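Local coordinates for protein glycoside hydrolase family 43 (Halothermothrix orenii, PDB 4QQS) that hydrolyses glycosidic bonds with alpha-L-arabinofuranosidase activity on a five-bladed beta-propeller fold, and probably takes part in xylan breakdown, at residues D126-I131 with Y138-K143; I158-M163 with T229-W234; I77-K82 with Q165-L170. One frame throughout, in Å; residues are numbered along the deposited sequence.

Interaction 1 of 3, residues D126-I131 with Y138-K143; sequences DAHIFI and YIYYVK
Tyr138 pairs with Phe130 at the turn end of an antiparallel hairpin, a hydrogen-bonded pair in which Phe130 N gives to Tyr138 O at 2.8 Å and Tyr138 N returns the bond to Phe130 O. Their rings leave the sheet on the same side and run next to each other, Tyr138 CD1 lying 4.1 Å from Phe130 CD2 at the edge of the phenylalanine ring. Ile139, opposite Ile129 in a non-hydrogen-bonded pair, turns to the other face; with CG1 anti to the backbone N (chi1 -172°), it sends CD1 to within 3.9 Å of Ala127 CB. Tyr140 and His128 again exchange two backbone hydrogen bonds: Tyr140 N to His128 O is nearly straight at 175°, whereas His128 N to Tyr140 O bends to 138°. The Tyr140 ring runs alongside the imidazole, and its CE1 comes 3.9 Å from Phe130 CB, while its hydroxyl is bonded to Pro230 O beyond the hairpin. Val142 ends the run, CG2 resting 3.7 Å from Asp126 CB. Asp126, predicted to tune the acid Glu195 and orient donor and substrate, bonds through OD2 to the backbone N of Gly196. Backbone bonds and apolar flanks thus set the hairpin's geometry, which places Asp126 beside the predicted acid Glu195 and makes His128, through ND1, a second-shell partner of the sodium ligand Glu75.

Interaction 2 of 3, residues I158-M163 with T229-W234; sequences IYVQEM and TPLGPW
Leu231 and Val160, the two residues that give up most surface to this contact, meet chiefly through methyl groups. The leucine arrives from a type I turn that runs from Thr229 to Gly232 and is closed by Gly232 N bonding to Thr229 O; the valine projects from the strand toward it. The side chains cross at about a right angle, and a single methyl, Leu231 CD2, settles against both branches of the valine, 3.9 Å from Val160 CG2 and 4.0 Å from Val160 CG1. The valine can offer both because CG2 stands anti to its backbone N while CG1 takes the position between N and the carbonyl carbon (chi1 57°). Val160 CG2 also lies 4.0 Å from Pro230 O, and Val160 CG1 is 4.1 Å from Leu231 CA, which brings the backbone of the turn into the packing. Shortening Val160 to an alanine removes both methyls, which is likely to leave a gap beneath Leu231 CD2 and let the leucine's end turn. Glu162, third in buried area, meets the same methyl through its backbone, Glu162 N lying 4.0 Å from Leu231 CD2. The turn has a brace of its own: Trp234 NE1 gives a hydrogen bond to Pro230 O from above the carbonyl plane, and Tyr140 OH is a second donor to that oxygen. Val160 thus sits between Tyr140 of the neighbouring strand 137-143 and the loop joining strands 221-227 and 235-236, while Trp234 reaches strands 175-178 and 205-212, in plain packing away from the predicted catalytic residues.

Interaction 3 of 3, residues I77-K82 with Q165-L170; sequences IFYNNK and QDLLEL
Tyr79 reaches across to Gln165 and supplies the direct polar bond of this contact: its hydroxyl gives to Gln165 O at 2.7 Å, in the carbonyl plane and on a lone pair. The same oxygen lies at the edge of the phenol ring, in its plane, with Tyr79 CE2 only 3.3 Å away. Extension of the ring from the strand, with CG anti to the backbone N (chi1 178°), is what carries the hydroxyl this far. A water adds an indirect link, donating to Asn80 OD1 at 3.0 Å and to Gln165 OE1 at 3.1 Å; the glutamine presents OE1 through a chain bent at chi2 (-70°). Apolar packing is the work of Leu167, which slides past Tyr79 in the opposite direction: Leu167 CD1 lies 3.7 Å from Tyr79 CD2, and Leu167 CD2 3.8 Å from Tyr79 CE2. Ile77 adds a looser touch, its CD1 4.4 Å from Leu167 CD1. Local turns shape both sides: Tyr79 to Lys82 form a type I' turn, a tight reversal common in two-residue hairpins, and Asp166 OD1 accepts from Leu168 N in an Asx turn. The contact joins the tip of the hairpin of strands 72-79 and 82-90 to the loop between strands 153-162 and 175-178, with Pro137 packing on Gln165 and Leu167, and with Ile129 and Ile131 of strand 124-131 lying against Ile77 and Tyr79.

From the N terminus, 77-82 comes first and waits for 165-170, so interaction 3 closes a loop of more than eighty residues. Interaction 1 is nested inside it as a short hairpin that opens and closes before strand 153-162 begins. Segment 158-163 of interaction 2 also falls within that loop, but its partner 229-234 lies beyond, so interactions 2 and 3 cross, while interactions 1 and 2 follow in series. Hydroxyls of the hairpin connect 1 to 2, Tyr141 OH lying 2.6 Å from Gln161 OE1; Leu170 of interaction 3 packs on Ile139, Tyr141 and Gln161. Together they join hairpin 72-90, the sheet around 137-143 and the loop after 221-227 as neighbouring parts of the five-bladed propeller.

Interaction 1 of 3, residues D126-I131 with Y138-K143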
loop_
_atom_site.group_PDB
_atom_site.type_symbol
_atom_site.label_atom_id
_atom_site.label_comp_id
_atom_site.label_asym_id
_atom_site.label_seq_id
_atom_site.Cartn_x
_atom_site.Cartn_y
_atom_site.Cartn_z
ATOM N N ASP A 126 -6.676 -0.799 -3.946
ATOM C CA ASP A 126 -5.426 -1.244 -3.338
ATOM C C ASP A 126 -4.586 -2.136 -4.247
ATOM O O ASP A 126 -3.889 -3.038 -3.781
ATOM C CB ASP A 126 -5.648 -1.933 -1.985
ATOM C CG ASP A 126 -5.930 -0.971 -0.848
ATOM O OD1 ASP A 126 -5.894 0.252 -1.055
ATOM O OD2 ASP A 126 -6.199 -1.459 0.273
ATOM N N ALA A 127 -4.575 -1.838 -5.541
ATOM C CA ALA A 127 -3.689 -2.547 -6.445
ATOM C C ALA A 127 -2.222 -2.393 -6.046
ATOM O O ALA A 127 -1.768 -1.327 -5.622
ATOM C CB ALA A 127 -3.870 -2.064 -7.862
ATOM N N HIS A 128 -1.492 -3.482 -6.230
ATOM C CA HIS A 128 -0.074 -3.554 -5.950
ATOM C C HIS A 128 0.539 -4.457 -7.010
ATOM O O HIS A 128 0.185 -5.618 -7.105
ATOM C CB HIS A 128 0.156 -4.142 -4.561
ATOM C CG HIS A 128 1.587 -4.455 -4.286
ATOM N ND1 HIS A 128 2.531 -3.481 -4.063
ATOM C CD2 HIS A 128 2.247 -5.640 -4.234
ATOM C CE1 HIS A 128 3.713 -4.057 -3.894
ATOM N NE2 HIS A 128 3.568 -5.363 -3.984
ATOM N N ILE A 129 1.444 -3.920 -7.815
ATOM C CA ILE A 129 2.118 -4.712 -8.830
ATOM C C ILE A 129 3.491 -5.117 -8.317
ATOM O O ILE A 129 4.299 -4.269 -7.945
ATOM C CB ILE A 129 2.228 -3.963 -10.189
ATOM C CG1 ILE A 129 0.834 -3.670 -10.749
ATOM C CG2 ILE A 129 3.033 -4.801 -11.190
ATOM C CD1 ILE A 129 0.821 -2.811 -12.013
ATOM N N PHE A 130 3.721 -6.421 -8.292
ATOM C CA PHE A 130 4.975 -7.051 -7.898
ATOM C C PHE A 130 5.634 -7.633 -9.136
ATOM O O PHE A 130 5.027 -8.439 -9.832
ATOM C CB PHE A 130 4.677 -8.169 -6.887
ATOM C CG PHE A 130 5.852 -9.071 -6.607
ATOM C CD1 PHE A 130 6.950 -8.620 -5.898
ATOM C CD2 PHE A 130 5.859 -10.371 -7.067
ATOM C CE1 PHE A 130 8.031 -9.463 -5.653
ATOM C CE2 PHE A 130 6.920 -11.199 -6.827
ATOM C CZ PHE A 130 8.010 -10.748 -6.121
ATOM N N ILE A 131 6.868 -7.216 -9.404
ATOM C CA ILE A 131 7.642 -7.767 -10.498
ATOM C C ILE A 131 8.633 -8.776 -9.901
ATOM O O ILE A 131 9.514 -8.408 -9.124
ATOM C CB ILE A 131 8.398 -6.664 -11.289
ATOM C CG1 ILE A 131 7.449 -5.541 -11.735
ATOM C CG2 ILE A 131 9.113 -7.271 -12.485
ATOM C CD1 ILE A 131 6.291 -5.981 -12.579
ATOM N N TYR A 138 2.855 -9.517 -11.365
ATOM C CA TYR A 138 1.664 -9.976 -10.681
ATOM C C TYR A 138 0.978 -8.785 -10.046
ATOM O O TYR A 138 1.637 -7.924 -9.493
ATOM C CB TYR A 138 2.022 -10.978 -9.582
ATOM C CG TYR A 138 2.723 -12.209 -10.086
ATOM C CD1 TYR A 138 4.103 -12.232 -10.241
ATOM C CD2 TYR A 138 2.011 -13.346 -10.435
ATOM C CE1 TYR A 138 4.755 -13.351 -10.714
ATOM C CE2 TYR A 138 2.657 -14.478 -10.926
ATOM C CZ TYR A 138 4.032 -14.465 -11.062
ATOM O OH TYR A 138 4.702 -15.576 -11.527
ATOM N N ILE A 139 -0.342 -8.747 -10.126
ATOM C CA ILE A 139 -1.115 -7.720 -9.454
ATOM C C ILE A 139 -1.890 -8.335 -8.300
ATOM O O ILE A 139 -2.590 -9.330 -8.464
ATOM C CB ILE A 139 -2.034 -6.945 -10.439
ATOM C CG1 ILE A 139 -2.671 -5.742 -9.732
ATOM C CG2 ILE A 139 -3.084 -7.845 -11.074
ATOM C CD1 ILE A 139 -3.405 -4.795 -10.676
ATOM N N TYR A 140 -1.722 -7.729 -7.129
ATOM C CA TYR A 140 -2.471 -8.062 -5.923
ATOM C C TYR A 140 -3.461 -6.929 -5.734
ATOM O O TYR A 140 -3.102 -5.779 -5.883
ATOM C CB TYR A 140 -1.508 -8.155 -4.718
ATOM C CG TYR A 140 -0.520 -9.274 -4.865
ATOM C CD1 TYR A 140 0.650 -9.111 -5.590
ATOM C CD2 TYR A 140 -0.769 -10.512 -4.315
ATOM C CE1 TYR A 140 1.526 -10.167 -5.782
ATOM C CE2 TYR A 140 0.108 -11.573 -4.485
ATOM C CZ TYR A 140 1.258 -11.399 -5.228
ATOM O OH TYR A 140 2.140 -12.414 -5.462
ATOM N N TYR A 141 -4.712 -7.250 -5.433
ATOM C CA TYR A 141 -5.721 -6.212 -5.319
ATOM C C TYR A 141 -6.837 -6.671 -4.402
ATOM O O TYR A 141 -6.960 -7.848 -4.091
ATOM C CB TYR A 141 -6.263 -5.828 -6.699
ATOM C CG TYR A 141 -6.862 -6.982 -7.473
ATOM C CD1 TYR A 141 -8.201 -7.290 -7.378
ATOM C CD2 TYR A 141 -6.079 -7.781 -8.295
ATOM C CE1 TYR A 141 -8.751 -8.342 -8.090
ATOM C CE2 TYR A 141 -6.621 -8.845 -9.005
ATOM C CZ TYR A 141 -7.959 -9.115 -8.905
ATOM O OH TYR A 141 -8.544 -10.167 -9.589
ATOM N N VAL A 142 -7.657 -5.719 -3.982
ATOM C CA VAL A 142 -8.716 -5.974 -3.025
ATOM C C VAL A 142 -10.077 -5.935 -3.708
ATOM O O VAL A 142 -10.413 -4.975 -4.401
ATOM C CB VAL A 142 -8.687 -4.933 -1.896
ATOM C CG1 VAL A 142 -9.881 -5.078 -0.975
ATOM C CG2 VAL A 142 -7.383 -5.074 -1.101
ATOM N N LYS A 143 -10.850 -6.998 -3.491
ATOM C CA LYS A 143 -12.281 -7.031 -3.797
ATOM C C LYS A 143 -12.965 -6.470 -2.559
ATOM O O LYS A 143 -13.009 -7.105 -1.523
ATOM C CB LYS A 143 -12.708 -8.468 -4.106
ATOM C CG LYS A 143 -14.113 -8.622 -4.661
ATOM C CD LYS A 143 -14.431 -10.096 -4.976
ATOM C CE LYS A 143 -15.704 -10.232 -5.784
ATOM N NZ LYS A 143 -16.168 -11.615 -5.940
#

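Interaction 2 of 3, residues I158-M163 with T229-W234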
loop_
_atom_site.group_PDB
_atom_site.type_symbol
_atom_site.label_atom_id
_atom_site.label_comp_id
_atom_site.label_asym_id
_atom_site.label_seq_id
_atom_site.Cartn_x
_atom_site.Cartn_y
_atom_site.Cartn_z
ATOM N N ILE A 158 -8.140 -10.193 -0.603
ATOM C CA ILE A 158 -7.047 -9.928 -1.527
ATOM C C ILE A 158 -6.927 -11.055 -2.539
ATOM O O ILE A 158 -6.808 -12.215 -2.149
ATOM C CB ILE A 158 -5.723 -9.720 -0.774
ATOM C CG1 ILE A 158 -5.804 -8.458 0.089
ATOM C CG2 ILE A 158 -4.541 -9.628 -1.743
ATOM C CD1 ILE A 158 -4.717 -8.352 1.155
ATOM N N TYR A 159 -6.980 -10.678 -3.815
ATOM C CA TYR A 159 -6.792 -11.564 -4.945
ATOM C C TYR A 159 -5.465 -11.256 -5.620
ATOM O O TYR A 159 -4.902 -10.177 -5.467
ATOM C CB TYR A 159 -7.943 -11.391 -5.955
ATOM C CG TYR A 159 -9.238 -11.990 -5.487
ATOM C CD1 TYR A 159 -10.073 -11.295 -4.617
ATOM C CD2 TYR A 159 -9.626 -13.259 -5.888
ATOM C CE1 TYR A 159 -11.246 -11.834 -4.151
ATOM C CE2 TYR A 159 -10.813 -13.816 -5.426
ATOM C CZ TYR A 159 -11.612 -13.098 -4.560
ATOM O OH TYR A 159 -12.783 -13.658 -4.106
ATOM N N VAL A 160 -4.994 -12.220 -6.401
ATOM C CA VAL A 160 -3.810 -12.048 -7.223
ATOM C C VAL A 160 -4.057 -12.616 -8.608
ATOM O O VAL A 160 -4.723 -13.640 -8.774
ATOM C CB VAL A 160 -2.554 -12.703 -6.579
ATOM C CG1 VAL A 160 -2.763 -14.187 -6.294
ATOM C CG2 VAL A 160 -1.310 -12.483 -7.433
ATOM N N GLN A 161 -3.514 -11.931 -9.609
ATOM C CA GLN A 161 -3.384 -12.484 -10.950
ATOM C C GLN A 161 -2.039 -12.115 -11.536
ATOM O O GLN A 161 -1.510 -11.029 -11.314
ATOM C CB GLN A 161 -4.493 -11.970 -11.879
ATOM C CG GLN A 161 -5.843 -12.576 -11.552
ATOM C CD GLN A 161 -6.977 -11.998 -12.350
ATOM O OE1 GLN A 161 -7.643 -11.052 -11.913
ATOM N NE2 GLN A 161 -7.219 -12.562 -13.527
ATOM N N GLU A 162 -1.488 -13.027 -12.319
ATOM C CA GLU A 162 -0.371 -12.696 -13.189
ATOM C C GLU A 162 -0.865 -11.709 -14.235
ATOM O O GLU A 162 -2.018 -11.796 -14.671
ATOM C CB GLU A 162 0.113 -13.985 -13.838
ATOM C CG GLU A 162 1.360 -13.861 -14.666
ATOM C CD GLU A 162 1.811 -15.202 -15.217
ATOM O OE1 GLU A 162 1.401 -16.260 -14.666
ATOM O OE2 GLU A 162 2.569 -15.198 -16.201
ATOM N N MET A 163 -0.007 -10.773 -14.626
ATOM C CA MET A 163 -0.357 -9.833 -15.686
ATOM C C MET A 163 0.359 -10.169 -16.967
ATOM O O MET A 163 1.386 -10.838 -16.970
ATOM C CB MET A 163 0.002 -8.396 -15.319
ATOM C CG MET A 163 -0.440 -7.975 -13.916
ATOM S SD MET A 163 -0.137 -6.248 -13.577
ATOM C CE MET A 163 -1.570 -5.508 -14.333
ATOM N N THR A 229 5.288 -19.378 -4.049
ATOM C CA THR A 229 5.160 -18.875 -5.408
ATOM C C THR A 229 4.164 -17.712 -5.355
ATOM O O THR A 229 3.335 -17.661 -4.457
ATOM C CB THR A 229 4.720 -20.006 -6.346
ATOM O OG1 THR A 229 4.988 -19.639 -7.697
ATOM C CG2 THR A 229 3.262 -20.329 -6.153
ATOM N N PRO A 230 4.232 -16.775 -6.309
ATOM C CA PRO A 230 3.411 -15.561 -6.137
ATOM C C PRO A 230 1.901 -15.802 -6.126
ATOM O O PRO A 230 1.165 -15.011 -5.512
ATOM C CB PRO A 230 3.831 -14.688 -7.330
ATOM C CG PRO A 230 5.245 -15.085 -7.568
ATOM C CD PRO A 230 5.248 -16.593 -7.360
ATOM N N LEU A 231 1.428 -16.851 -6.786
ATOM C CA LEU A 231 -0.001 -17.133 -6.804
ATOM C C LEU A 231 -0.470 -17.926 -5.579
ATOM O O LEU A 231 -1.640 -18.299 -5.490
ATOM C CB LEU A 231 -0.391 -17.870 -8.086
ATOM C CG LEU A 231 -0.188 -17.099 -9.392
ATOM C CD1 LEU A 231 -0.533 -17.995 -10.562
ATOM C CD2 LEU A 231 -1.015 -15.817 -9.447
ATOM N N GLY A 232 0.431 -18.188 -4.642
ATOM C CA GLY A 232 0.077 -18.886 -3.421
ATOM C C GLY A 232 0.288 -20.387 -3.536
ATOM O O GLY A 232 0.870 -20.872 -4.510
ATOM N N PRO A 233 -0.203 -21.143 -2.543
ATOM C CA PRO A 233 -1.009 -20.675 -1.407
ATOM C C PRO A 233 -0.262 -19.741 -0.457
ATOM O O PRO A 233 0.948 -19.835 -0.271
ATOM C CB PRO A 233 -1.395 -21.973 -0.682
ATOM C CG PRO A 233 -0.462 -22.989 -1.148
ATOM C CD PRO A 233 -0.019 -22.605 -2.525
ATOM N N TRP A 234 -1.025 -18.833 0.137
ATOM C CA TRP A 234 -0.535 -17.847 1.076
ATOM C C TRP A 234 -0.936 -18.232 2.488
ATOM O O TRP A 234 -2.126 -18.346 2.777
ATOM C CB TRP A 234 -1.122 -16.479 0.717
ATOM C CG TRP A 234 -0.482 -15.878 -0.507
ATOM C CD1 TRP A 234 -0.916 -15.920 -1.809
ATOM C CD2 TRP A 234 0.747 -15.156 -0.520
ATOM N NE1 TRP A 234 -0.017 -15.260 -2.619
ATOM C CE2 TRP A 234 1.016 -14.786 -1.849
ATOM C CE3 TRP A 234 1.668 -14.820 0.470
ATOM C CZ2 TRP A 234 2.153 -14.058 -2.196
ATOM C CZ3 TRP A 234 2.805 -14.113 0.122
ATOM C CH2 TRP A 234 3.029 -13.727 -1.189
#

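Interaction 3 of 3, residues I77-K82 with Q165-L170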
loop_
_atom_site.group_PDB
_atom_site.type_symbol
_atom_site.label_atom_id
_atom_site.label_comp_id
_atom_site.label_asym_id
_atom_site.label_seq_id
_atom_site.Cartn_x
_atom_site.Cartn_y
_atom_site.Cartn_z
ATOM N N ILE A 77 5.659 1.929 -9.791
ATOM C CA ILE A 77 6.823 1.094 -10.082
ATOM C C ILE A 77 7.610 1.667 -11.253
ATOM O O ILE A 77 7.072 2.407 -12.066
ATOM C CB ILE A 77 6.438 -0.379 -10.396
ATOM C CG1 ILE A 77 5.593 -0.494 -11.666
ATOM C CG2 ILE A 77 5.714 -0.983 -9.202
ATOM C CD1 ILE A 77 5.332 -1.923 -12.112
ATOM N N PHE A 78 8.893 1.330 -11.305
ATOM C CA PHE A 78 9.735 1.628 -12.455
ATOM C C PHE A 78 9.903 0.331 -13.240
ATOM O O PHE A 78 10.499 -0.624 -12.739
ATOM C CB PHE A 78 11.077 2.174 -11.995
ATOM C CG PHE A 78 11.972 2.588 -13.118
ATOM C CD1 PHE A 78 11.692 3.717 -13.858
ATOM C CD2 PHE A 78 13.102 1.849 -13.432
ATOM C CE1 PHE A 78 12.520 4.098 -14.887
ATOM C CE2 PHE A 78 13.928 2.233 -14.463
ATOM C CZ PHE A 78 13.629 3.357 -15.186
ATOM N N TYR A 79 9.337 0.293 -14.448
ATOM C CA TYR A 79 9.191 -0.944 -15.230
ATOM C C TYR A 79 9.287 -0.564 -16.678
ATOM O O TYR A 79 8.664 0.404 -17.083
ATOM C CB TYR A 79 7.817 -1.578 -14.948
ATOM C CG TYR A 79 7.464 -2.855 -15.705
ATOM C CD1 TYR A 79 8.002 -4.081 -15.328
ATOM C CD2 TYR A 79 6.556 -2.839 -16.756
ATOM C CE1 TYR A 79 7.657 -5.246 -15.984
ATOM C CE2 TYR A 79 6.216 -4.009 -17.425
ATOM C CZ TYR A 79 6.770 -5.210 -17.032
ATOM O OH TYR A 79 6.434 -6.388 -17.666
ATOM N N ASN A 80 10.076 -1.310 -17.449
ATOM C CA ASN A 80 10.302 -1.007 -18.856
ATOM C C ASN A 80 10.699 0.458 -19.047
ATOM O O ASN A 80 10.203 1.155 -19.936
ATOM C CB ASN A 80 9.069 -1.368 -19.676
ATOM C CG ASN A 80 8.884 -2.878 -19.837
ATOM O OD1 ASN A 80 9.786 -3.674 -19.565
ATOM N ND2 ASN A 80 7.705 -3.272 -20.298
ATOM N N ASN A 81 11.610 0.901 -18.194
ATOM C CA ASN A 81 12.239 2.207 -18.309
ATOM C C ASN A 81 11.257 3.371 -18.216
ATOM O O ASN A 81 11.529 4.444 -18.739
ATOM C CB ASN A 81 13.066 2.304 -19.595
ATOM C CG ASN A 81 14.216 3.270 -19.464
ATOM O OD1 ASN A 81 14.775 3.440 -18.377
ATOM N ND2 ASN A 81 14.583 3.910 -20.570
ATOM N N LYS A 82 10.125 3.165 -17.543
ATOM C CA LYS A 82 9.253 4.286 -17.200
ATOM C C LYS A 82 8.515 3.994 -15.912
ATOM O O LYS A 82 8.689 2.935 -15.324
ATOM C CB LYS A 82 8.294 4.661 -18.331
ATOM C CG LYS A 82 7.165 3.714 -18.613
ATOM C CD LYS A 82 6.345 4.300 -19.764
ATOM C CE LYS A 82 5.066 3.549 -20.033
ATOM N NZ LYS A 82 4.250 4.214 -21.087
ATOM N N GLN A 165 2.730 -8.980 -20.060
ATOM C CA GLN A 165 3.969 -8.231 -20.004
ATOM C C GLN A 165 3.754 -6.729 -20.121
ATOM O O GLN A 165 4.530 -5.963 -19.554
ATOM C CB GLN A 165 4.927 -8.706 -21.105
ATOM C CG GLN A 165 5.556 -10.063 -20.825
ATOM C CD GLN A 165 6.557 -10.008 -19.691
ATOM O OE1 GLN A 165 7.464 -9.176 -19.695
ATOM N NE2 GLN A 165 6.382 -10.878 -18.693
ATOM N N ASP A 166 2.711 -6.315 -20.840
ATOM C CA ASP A 166 2.414 -4.892 -21.006
ATOM C C ASP A 166 1.552 -4.293 -19.889
ATOM O O ASP A 166 1.223 -3.107 -19.932
ATOM C CB ASP A 166 1.814 -4.599 -22.392
ATOM C CG ASP A 166 0.499 -5.330 -22.674
ATOM O OD1 ASP A 166 -0.124 -5.867 -21.739
ATOM O OD2 ASP A 166 0.084 -5.326 -23.861
ATOM N N LEU A 167 1.242 -5.111 -18.885
ATOM C CA LEU A 167 0.425 -4.722 -17.739
ATOM C C LEU A 167 -1.037 -4.395 -18.058
ATOM O O LEU A 167 -1.741 -3.891 -17.193
ATOM C CB LEU A 167 1.056 -3.557 -16.966
ATOM C CG LEU A 167 2.537 -3.667 -16.609
ATOM C CD1 LEU A 167 2.981 -2.458 -15.805
ATOM C CD2 LEU A 167 2.869 -4.966 -15.874
ATOM N N LEU A 168 -1.494 -4.694 -19.278
ATOM C CA LEU A 168 -2.858 -4.336 -19.687
ATOM C C LEU A 168 -3.910 -5.432 -19.496
ATOM O O LEU A 168 -5.111 -5.141 -19.573
ATOM C CB LEU A 168 -2.872 -3.878 -21.145
ATOM C CG LEU A 168 -1.923 -2.736 -21.490
ATOM C CD1 LEU A 168 -1.998 -2.437 -22.979
ATOM C CD2 LEU A 168 -2.205 -1.483 -20.678
ATOM N N GLU A 169 -3.477 -6.674 -19.261
ATOM C CA GLU A 169 -4.397 -7.789 -19.085
ATOM C C GLU A 169 -4.063 -8.503 -17.804
ATOM O O GLU A 169 -2.882 -8.668 -17.475
ATOM C CB GLU A 169 -4.277 -8.787 -20.239
ATOM C CG GLU A 169 -5.302 -9.945 -20.169
ATOM C CD GLU A 169 -4.840 -11.264 -20.791
ATOM O OE1 GLU A 169 -3.691 -11.371 -21.277
ATOM O OE2 GLU A 169 -5.649 -12.218 -20.795
ATOM N N LEU A 170 -5.104 -8.942 -17.110
ATOM C CA LEU A 170 -4.953 -9.802 -15.955
ATOM C C LEU A 170 -5.235 -11.225 -16.444
ATOM O O LEU A 170 -6.332 -11.518 -16.946
ATOM C CB LEU A 170 -5.916 -9.385 -14.854
ATOM C CG LEU A 170 -5.518 -8.151 -14.035
ATOM C CD1 LEU A 170 -5.513 -6.858 -14.830
ATOM C CD2 LEU A 170 -6.423 -8.000 -12.853
HETATM O O HOH W 1 9.050 -6.592 -19.299
#